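Local coordinates for protein beta-galactosidase/beta-glucuronidase (Faecalibacterium prausnitzii L2-6, PDB 6MVF) that probably cleaves beta-glucuronides or related beta-galactosides as a family 2 glycoside hydrolase, and binds flavin mononucleotide, at residues D316-A321 with C347-F352; L334-H339 with H531-F536. All blocks are in the same frame, centred on the assembly; numbering follows the deposited sequence.

Both contacts belong to the TIM barrel domain, with centres about 13 Å apart. Contact 1 lies on the outer layer, where helices 314-327 and 341-350 pack side by side, and is only partly buried. Contact 2 is fully buried at the ends of strands 331-334 and 529-532, where the chain leaves the barrel wall. The outer contact joins a direct tyrosine-carboxylate bond to apolar packing by alanine, leucine and phenylalanine, whereas the inner one pairs histidine with tryptophan and bridges polar groups through a water. Residues 334-339 lead into helix 341-350, whose far end takes part in contact 1; the two also touch where Asp320 OD1 packs against Phe536 CZ at 3.5 Å.

Contact 1. Residues D316-A321 with C347-F352; sequences DHYQDA and CDELGF
Tyr318 reaches across to Glu349, and the two side chains cross at about a right angle. The phenol OH donates to Glu349 OE1 at 2.6 Å, meeting the carboxylate oxygen on its syn side and 20° out of the carboxylate plane. The flat groups are nearly aligned, with ring and carboxylate planes 22° apart, and OE1 sits in plane at the ring edge, 3.4 Å from Tyr318 CE2. Two torsions bring this about: Tyr318 keeps CG anti to its carbonyl carbon (chi1 -83°), which swings the hydroxyl over to the neighbouring helix, and the Glu349 chain bends at chi2. A phenylalanine here would probably leave Glu349 OE1 without this donor and its carboxylate freer to turn.

Next to the polar pair the contact turns apolar. Ala321 aims its methyl at the other helix, and CB meets Leu350 CD1 at 3.6 Å; the same CD1 lies 3.9 Å from Ala321 C, so one leucine branch packs against both the methyl and the backbone. These are the first two helices of the (beta/alpha)8 barrel, 314-327 and 341-350, joined through strand 331-334 in consecutive beta-alpha units. Helix 341-350 ends at Leu350, and Gly351, with positive phi, begins the turn toward strand 353-357; Leu350 O accepts from Lys325 of the first helix.

Just past that turn, Phe352 points back at helix 314-327. Its ring comes edge-on to the alanine backbone, with CZ 3.6 Å from Ala321 O near the ring plane, while CE2 lies 4.4 Å from Ala321 CB. The ring also touches Ile324 and, from the barrel wall, Ile332.

Contact 2. Residues L334-H339 with H531-F536; sequences LAHYQH and HVWNMF
Ala335 O is gripped from two directions: His339 NE2 donates to it at 2.9 Å, and a water donates at 3.1 Å. The histidine bond is nearly straight (173°) and lies in the imidazole plane, although the donor comes from above the carbonyl plane. This is the mouth of the TIM barrel, at the C-terminal ends of strands 331-334 and 529-532, the end on which barrel enzymes carry their active sites. The water carries the link across the contact, accepting weakly from Asn534 ND2.

Alongside this bridge, the alanine methyl meets the indole: Ala335 CB lies in plane at the edge of Trp533, 3.9 Å from CZ3. His336 comes to the same end of the indole, NE2 approaching Trp533 CH2 at 3.3 Å. The imidazole and the six-membered ring meet obliquely, planes 31° apart and centroids 5.1 Å apart. At the other nitrogen, His336 ND1 is hydrogen-bonded to Glu357 OE2, which fixes how the imidazole is turned. Trp533 holds CG anti to the backbone N (chi1 -167°), carrying the far rim of its indole to the alanine and histidine; His302 also meets it, and Glu486 touches it from strand 482-487.

Each segment holds a cis peptide, one before His336 and one before Asn534. The Asn534 amide lies over its own neighbour, ND2 3.5 Å above one face of the Trp533 ring. Its other end closes an Asx turn: Asn534 OD1 accepts from Phe536 N at 3.2 Å, in the carbonyl plane and on a lone pair.

Contact 1. Residues D316-A321 with C347-F352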
ATOM      1  N   ASP A 316      15.042   3.487   9.069  1.00 31.42           N
ATOM      2  CA  ASP A 316      16.120   4.321   9.589  1.00 35.02           C
ATOM      3  C   ASP A 316      17.315   4.305   8.646  1.00 32.02           C
ATOM      4  O   ASP A 316      17.884   5.356   8.333  1.00 33.08           O
ATOM      5  CB  ASP A 316      16.539   3.860  10.985  1.00 28.94           C
ATOM      6  CG  ASP A 316      15.440   4.051  12.017  1.00 37.55           C
ATOM      7  OD1 ASP A 316      14.720   5.079  11.967  1.00 31.39           O
ATOM      8  OD2 ASP A 316      15.284   3.154  12.881  1.00 42.01           O
ATOM      9  N   HIS A 317      17.694   3.122   8.170  1.00 22.83           N
ATOM     10  CA  HIS A 317      18.896   3.015   7.355  1.00 30.20           C
ATOM     11  C   HIS A 317      18.726   3.749   6.033  1.00 30.16           C
ATOM     12  O   HIS A 317      19.591   4.543   5.640  1.00 29.18           O
ATOM     13  CB  HIS A 317      19.246   1.545   7.122  1.00 28.12           C
ATOM     14  CG  HIS A 317      19.621   0.813   8.371  1.00 31.79           C
ATOM     15  ND1 HIS A 317      20.609   1.258   9.227  1.00 30.65           N
ATOM     16  CD2 HIS A 317      19.149  -0.341   8.904  1.00 31.78           C
ATOM     17  CE1 HIS A 317      20.730   0.408  10.230  1.00 31.04           C
ATOM     18  NE2 HIS A 317      19.856  -0.571  10.060  1.00 35.39           N
ATOM     19  N   TYR A 318      17.602   3.512   5.343  1.00 31.44           N
ATOM     20  CA  TYR A 318      17.343   4.184   4.072  1.00 29.51           C
ATOM     21  C   TYR A 318      17.167   5.682   4.258  1.00 27.88           C
ATOM     22  O   TYR A 318      17.541   6.459   3.377  1.00 33.03           O
ATOM     23  CB  TYR A 318      16.122   3.562   3.379  1.00 29.33           C
ATOM     24  CG  TYR A 318      16.469   2.307   2.587  1.00 30.42           C
ATOM     25  CD1 TYR A 318      16.628   1.076   3.217  1.00 28.54           C
ATOM     26  CD2 TYR A 318      16.659   2.359   1.216  1.00 31.10           C
ATOM     27  CE1 TYR A 318      16.947  -0.079   2.491  1.00 27.45           C
ATOM     28  CE2 TYR A 318      16.988   1.214   0.480  1.00 26.68           C
ATOM     29  CZ  TYR A 318      17.130   0.003   1.119  1.00 31.03           C
ATOM     30  OH  TYR A 318      17.460  -1.122   0.393  1.00 28.70           O
ATOM     31  N   GLN A 319      16.633   6.118   5.394  1.00 27.73           N
ATOM     32  CA  GLN A 319      16.531   7.553   5.628  1.00 26.37           C
ATOM     33  C   GLN A 319      17.916   8.183   5.736  1.00 30.07           C
ATOM     34  O   GLN A 319      18.181   9.239   5.143  1.00 30.09           O
ATOM     35  CB  GLN A 319      15.707   7.828   6.883  1.00 26.21           C
ATOM     36  CG  GLN A 319      15.435   9.308   7.101  1.00 34.25           C
ATOM     37  CD  GLN A 319      15.101   9.671   8.550  1.00 44.08           C
ATOM     38  OE1 GLN A 319      15.132   8.823   9.453  1.00 48.15           O
ATOM     39  NE2 GLN A 319      14.789  10.940   8.777  1.00 41.77           N
ATOM     40  N   ASP A 320      18.813   7.553   6.502  1.00 25.17           N
ATOM     41  CA  ASP A 320      20.213   7.977   6.512  1.00 32.24           C
ATOM     42  C   ASP A 320      20.776   8.072   5.096  1.00 29.40           C
ATOM     43  O   ASP A 320      21.359   9.090   4.711  1.00 23.43           O
ATOM     44  CB  ASP A 320      21.053   7.006   7.341  1.00 27.11           C
ATOM     45  CG  ASP A 320      20.924   7.246   8.840  1.00 37.55           C
ATOM     46  OD1 ASP A 320      20.168   8.169   9.264  1.00 30.27           O
ATOM     47  OD2 ASP A 320      21.596   6.498   9.592  1.00 37.12           O
ATOM     48  N   ALA A 321      20.592   7.012   4.302  1.00 26.99           N
ATOM     49  CA  ALA A 321      21.156   6.978   2.964  1.00 23.70           C
ATOM     50  C   ALA A 321      20.606   8.105   2.105  1.00 29.62           C
ATOM     51  O   ALA A 321      21.363   8.773   1.391  1.00 32.79           O
ATOM     52  CB  ALA A 321      20.882   5.621   2.330  1.00 26.21           C
ATOM     53  N   CYS A 347      23.106   1.381  -0.013  1.00 24.01           N
ATOM     54  CA  CYS A 347      24.242   1.919  -0.764  1.00 25.13           C
ATOM     55  C   CYS A 347      24.308   1.364  -2.186  1.00 28.22           C
ATOM     56  O   CYS A 347      24.587   2.108  -3.138  1.00 27.26           O
ATOM     57  CB  CYS A 347      25.536   1.628  -0.012  1.00 22.17           C
ATOM     58  SG  CYS A 347      25.662   2.663   1.436  1.00 26.11           S
ATOM     59  N   ASP A 348      24.104   0.056  -2.340  1.00 23.05           N
ATOM     60  CA  ASP A 348      24.022  -0.538  -3.666  1.00 23.82           C
ATOM     61  C   ASP A 348      22.955   0.150  -4.511  1.00 25.79           C
ATOM     62  O   ASP A 348      23.147   0.385  -5.714  1.00 25.46           O
ATOM     63  CB  ASP A 348      23.703  -2.041  -3.556  1.00 26.46           C
ATOM     64  CG  ASP A 348      24.785  -2.858  -2.802  1.00 26.20           C
ATOM     65  OD1 ASP A 348      25.986  -2.503  -2.803  1.00 30.36           O
ATOM     66  OD2 ASP A 348      24.423  -3.902  -2.218  1.00 29.02           O
ATOM     67  N   GLU A 349      21.815   0.475  -3.901  1.00 25.98           N
ATOM     68  CA  GLU A 349      20.687   0.967  -4.687  1.00 28.96           C
ATOM     69  C   GLU A 349      20.781   2.463  -4.950  1.00 29.06           C
ATOM     70  O   GLU A 349      20.477   2.912  -6.058  1.00 26.76           O
ATOM     71  CB  GLU A 349      19.371   0.616  -3.997  1.00 23.88           C
ATOM     72  CG  GLU A 349      19.024  -0.854  -4.177  1.00 32.11           C
ATOM     73  CD  GLU A 349      18.463  -1.504  -2.913  1.00 42.27           C
ATOM     74  OE1 GLU A 349      17.779  -0.782  -2.127  1.00 37.33           O
ATOM     75  OE2 GLU A 349      18.718  -2.735  -2.717  1.00 45.67           O
ATOM     76  N   LEU A 350      21.203   3.255  -3.961  1.00 25.98           N
ATOM     77  CA  LEU A 350      21.317   4.686  -4.177  1.00 22.79           C
ATOM     78  C   LEU A 350      22.643   5.085  -4.807  1.00 29.80           C
ATOM     79  O   LEU A 350      22.747   6.197  -5.339  1.00 34.80           O
ATOM     80  CB  LEU A 350      21.103   5.435  -2.861  1.00 25.66           C
ATOM     81  CG  LEU A 350      19.688   5.225  -2.297  1.00 31.01           C
ATOM     82  CD1 LEU A 350      19.498   5.915  -0.960  1.00 33.19           C
ATOM     83  CD2 LEU A 350      18.658   5.744  -3.267  1.00 28.55           C
ATOM     84  N   GLY A 351      23.649   4.205  -4.776  1.00 26.81           N
ATOM     85  CA  GLY A 351      24.931   4.487  -5.393  1.00 26.81           C
ATOM     86  C   GLY A 351      25.877   5.333  -4.562  1.00 29.54           C
ATOM     87  O   GLY A 351      25.889   6.564  -4.681  1.00 24.77           O
ATOM     88  N   PHE A 352      26.656   4.670  -3.702  1.00 27.27           N
ATOM     89  CA  PHE A 352      27.767   5.265  -2.969  1.00 29.54           C
ATOM     90  C   PHE A 352      28.939   4.300  -3.010  1.00 29.91           C
ATOM     91  O   PHE A 352      28.748   3.088  -2.870  1.00 30.42           O
ATOM     92  CB  PHE A 352      27.465   5.527  -1.480  1.00 24.25           C
ATOM     93  CG  PHE A 352      26.335   6.451  -1.231  1.00 27.03           C
ATOM     94  CD1 PHE A 352      26.494   7.819  -1.376  1.00 29.92           C
ATOM     95  CD2 PHE A 352      25.122   5.965  -0.780  1.00 26.40           C
ATOM     96  CE1 PHE A 352      25.440   8.698  -1.113  1.00 29.57           C
ATOM     97  CE2 PHE A 352      24.067   6.834  -0.508  1.00 32.05           C
ATOM     98  CZ  PHE A 352      24.223   8.203  -0.678  1.00 27.87           C
TER

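Contact 2. Residues L334-H339 with H531-F536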
ATOM      1  N   LEU A 334      31.835   3.455   6.245  1.00 25.84           N
ATOM      2  CA  LEU A 334      30.935   2.819   7.204  1.00 28.46           C
ATOM      3  C   LEU A 334      31.723   2.346   8.429  1.00 34.11           C
ATOM      4  O   LEU A 334      31.911   1.155   8.686  1.00 32.45           O
ATOM      5  CB  LEU A 334      30.178   1.686   6.523  1.00 25.31           C
ATOM      6  CG  LEU A 334      29.024   2.312   5.750  1.00 29.89           C
ATOM      7  CD1 LEU A 334      28.179   1.269   5.065  1.00 24.72           C
ATOM      8  CD2 LEU A 334      28.176   3.180   6.696  1.00 28.24           C
ATOM      9  N   ALA A 335      32.176   3.323   9.207  1.00 29.86           N
ATOM     10  CA  ALA A 335      32.973   3.036  10.388  1.00 37.22           C
ATOM     11  C   ALA A 335      32.057   2.637  11.551  1.00 35.99           C
ATOM     12  O   ALA A 335      30.866   2.940  11.543  1.00 36.19           O
ATOM     13  CB  ALA A 335      33.828   4.261  10.733  1.00 35.01           C
ATOM     14  N   HIS A 336      32.601   1.929  12.554  1.00 35.00           N
ATOM     15  CA  HIS A 336      33.953   1.345  12.595  1.00 34.23           C
ATOM     16  C   HIS A 336      33.819  -0.167  12.647  1.00 35.82           C
ATOM     17  O   HIS A 336      34.573  -0.837  13.345  1.00 33.57           O
ATOM     18  CB  HIS A 336      34.754   1.777  13.836  1.00 36.46           C
ATOM     19  CG  HIS A 336      35.290   3.177  13.798  1.00 39.37           C
ATOM     20  ND1 HIS A 336      36.266   3.586  12.912  1.00 34.86           N
ATOM     21  CD2 HIS A 336      35.029   4.250  14.587  1.00 40.50           C
ATOM     22  CE1 HIS A 336      36.560   4.855  13.136  1.00 29.75           C
ATOM     23  NE2 HIS A 336      35.823   5.282  14.147  1.00 39.94           N
ATOM     24  N   TYR A 337      32.843  -0.705  11.933  1.00 35.02           N
ATOM     25  CA  TYR A 337      32.423  -2.088  12.129  1.00 32.15           C
ATOM     26  C   TYR A 337      31.561  -2.459  10.933  1.00 28.89           C
ATOM     27  O   TYR A 337      31.338  -1.646  10.032  1.00 33.65           O
ATOM     28  CB  TYR A 337      31.675  -2.242  13.455  1.00 25.68           C
ATOM     29  CG  TYR A 337      30.814  -1.038  13.726  1.00 27.65           C
ATOM     30  CD1 TYR A 337      29.606  -0.856  13.045  1.00 28.01           C
ATOM     31  CD2 TYR A 337      31.214  -0.066  14.627  1.00 29.07           C
ATOM     32  CE1 TYR A 337      28.815   0.261  13.276  1.00 32.95           C
ATOM     33  CE2 TYR A 337      30.434   1.065  14.861  1.00 32.00           C
ATOM     34  CZ  TYR A 337      29.233   1.227  14.187  1.00 32.53           C
ATOM     35  OH  TYR A 337      28.451   2.347  14.415  1.00 32.42           O
ATOM     36  N   GLN A 338      31.091  -3.695  10.919  1.00 26.32           N
ATOM     37  CA  GLN A 338      30.163  -4.120   9.881  1.00 29.50           C
ATOM     38  C   GLN A 338      28.795  -3.488  10.134  1.00 32.31           C
ATOM     39  O   GLN A 338      28.319  -3.453  11.274  1.00 28.69           O
ATOM     40  CB  GLN A 338      30.076  -5.642   9.862  1.00 23.75           C
ATOM     41  CG  GLN A 338      29.013  -6.203   8.979  1.00 28.74           C
ATOM     42  CD  GLN A 338      29.169  -7.697   8.828  1.00 30.37           C
ATOM     43  OE1 GLN A 338      30.277  -8.226   8.918  1.00 28.23           O
ATOM     44  NE2 GLN A 338      28.062  -8.388   8.609  1.00 31.04           N
ATOM     45  N   HIS A 339      28.192  -2.927   9.088  1.00 28.19           N
ATOM     46  CA  HIS A 339      26.888  -2.304   9.248  1.00 29.63           C
ATOM     47  C   HIS A 339      25.760  -3.287   8.889  1.00 31.25           C
ATOM     48  O   HIS A 339      25.974  -4.484   8.657  1.00 24.39           O
ATOM     49  CB  HIS A 339      26.815  -1.018   8.422  1.00 29.79           C
ATOM     50  CG  HIS A 339      27.396   0.179   9.112  1.00 32.16           C
ATOM     51  ND1 HIS A 339      26.650   1.297   9.419  1.00 30.78           N
ATOM     52  CD2 HIS A 339      28.648   0.429   9.562  1.00 33.66           C
ATOM     53  CE1 HIS A 339      27.419   2.185  10.022  1.00 28.80           C
ATOM     54  NE2 HIS A 339      28.634   1.682  10.122  1.00 26.57           N
ATOM     55  N   HIS A 531      36.485  11.890   3.833  1.00 29.89           N
ATOM     56  CA  HIS A 531      35.296  11.498   4.583  1.00 24.38           C
ATOM     57  C   HIS A 531      35.130  12.415   5.786  1.00 24.73           C
ATOM     58  O   HIS A 531      35.918  12.346   6.735  1.00 31.04           O
ATOM     59  CB  HIS A 531      35.392  10.047   5.039  1.00 27.64           C
ATOM     60  CG  HIS A 531      35.384   9.055   3.923  1.00 29.71           C
ATOM     61  ND1 HIS A 531      36.535   8.468   3.443  1.00 28.17           N
ATOM     62  CD2 HIS A 531      34.364   8.544   3.189  1.00 27.22           C
ATOM     63  CE1 HIS A 531      36.225   7.633   2.466  1.00 25.33           C
ATOM     64  NE2 HIS A 531      34.915   7.661   2.293  1.00 28.21           N
ATOM     65  N   VAL A 532      34.101  13.262   5.760  1.00 28.76           N
ATOM     66  CA  VAL A 532      33.751  14.059   6.932  1.00 27.32           C
ATOM     67  C   VAL A 532      33.470  13.154   8.115  1.00 28.35           C
ATOM     68  O   VAL A 532      32.634  12.243   8.041  1.00 30.84           O
ATOM     69  CB  VAL A 532      32.520  14.929   6.646  1.00 30.23           C
ATOM     70  CG1 VAL A 532      32.021  15.591   7.949  1.00 19.54           C
ATOM     71  CG2 VAL A 532      32.839  15.934   5.572  1.00 26.18           C
ATOM     72  N   TRP A 533      34.158  13.401   9.219  1.00 28.12           N
ATOM     73  CA  TRP A 533      33.733  12.864  10.500  1.00 24.95           C
ATOM     74  C   TRP A 533      32.886  13.956  11.137  1.00 29.59           C
ATOM     75  O   TRP A 533      33.399  15.033  11.454  1.00 29.89           O
ATOM     76  CB  TRP A 533      34.930  12.485  11.363  1.00 29.61           C
ATOM     77  CG  TRP A 533      34.558  11.648  12.561  1.00 29.80           C
ATOM     78  CD1 TRP A 533      34.422  12.073  13.855  1.00 29.66           C
ATOM     79  CD2 TRP A 533      34.269  10.251  12.567  1.00 27.28           C
ATOM     80  NE1 TRP A 533      34.082  11.018  14.667  1.00 35.76           N
ATOM     81  CE2 TRP A 533      33.974   9.890  13.898  1.00 30.90           C
ATOM     82  CE3 TRP A 533      34.253   9.265  11.583  1.00 25.76           C
ATOM     83  CZ2 TRP A 533      33.646   8.592  14.261  1.00 26.99           C
ATOM     84  CZ3 TRP A 533      33.936   7.979  11.948  1.00 31.99           C
ATOM     85  CH2 TRP A 533      33.643   7.650  13.282  1.00 27.56           C
ATOM     86  N   ASN A 534      31.578  13.731  11.251  1.00 29.86           N
ATOM     87  CA  ASN A 534      30.847  12.533  10.840  1.00 25.96           C
ATOM     88  C   ASN A 534      29.539  13.082  10.205  1.00 30.37           C
ATOM     89  O   ASN A 534      29.267  14.279  10.319  1.00 26.44           O
ATOM     90  CB  ASN A 534      30.610  11.612  12.070  1.00 27.36           C
ATOM     91  CG  ASN A 534      29.891  10.307  11.739  1.00 28.03           C
ATOM     92  OD1 ASN A 534      28.686  10.289  11.515  1.00 31.73           O
ATOM     93  ND2 ASN A 534      30.630   9.199  11.756  1.00 32.46           N
ATOM     94  N   MET A 535      28.747  12.243   9.519  1.00 28.30           N
ATOM     95  CA  MET A 535      27.502  12.735   8.927  1.00 25.10           C
ATOM     96  C   MET A 535      26.536  13.214   9.997  1.00 29.22           C
ATOM     97  O   MET A 535      25.899  14.269   9.849  1.00 24.34           O
ATOM     98  CB  MET A 535      26.823  11.644   8.090  1.00 21.35           C
ATOM     99  CG  MET A 535      25.567  12.114   7.385  1.00 20.25           C
ATOM    100  SD  MET A 535      25.810  13.397   6.118  1.00 28.80           S
ATOM    101  CE  MET A 535      24.117  13.852   5.746  1.00 22.47           C
ATOM    102  N   PHE A 536      26.392  12.431  11.065  1.00 26.30           N
ATOM    103  CA  PHE A 536      25.462  12.705  12.142  1.00 24.38           C
ATOM    104  C   PHE A 536      26.228  12.726  13.450  1.00 33.08           C
ATOM    105  O   PHE A 536      27.155  11.928  13.632  1.00 28.44           O
ATOM    106  CB  PHE A 536      24.368  11.635  12.239  1.00 25.66           C
ATOM    107  CG  PHE A 536      23.682  11.351  10.955  1.00 24.83           C
ATOM    108  CD1 PHE A 536      22.740  12.244  10.439  1.00 28.51           C
ATOM    109  CD2 PHE A 536      23.961  10.193  10.257  1.00 24.65           C
ATOM    110  CE1 PHE A 536      22.095  11.980   9.233  1.00 27.88           C
ATOM    111  CE2 PHE A 536      23.318   9.914   9.039  1.00 29.54           C
ATOM    112  CZ  PHE A 536      22.393  10.806   8.524  1.00 24.54           C
TER
HETATM  113  O   HOH W   1      31.142   6.033  11.410  1.00 33.62           O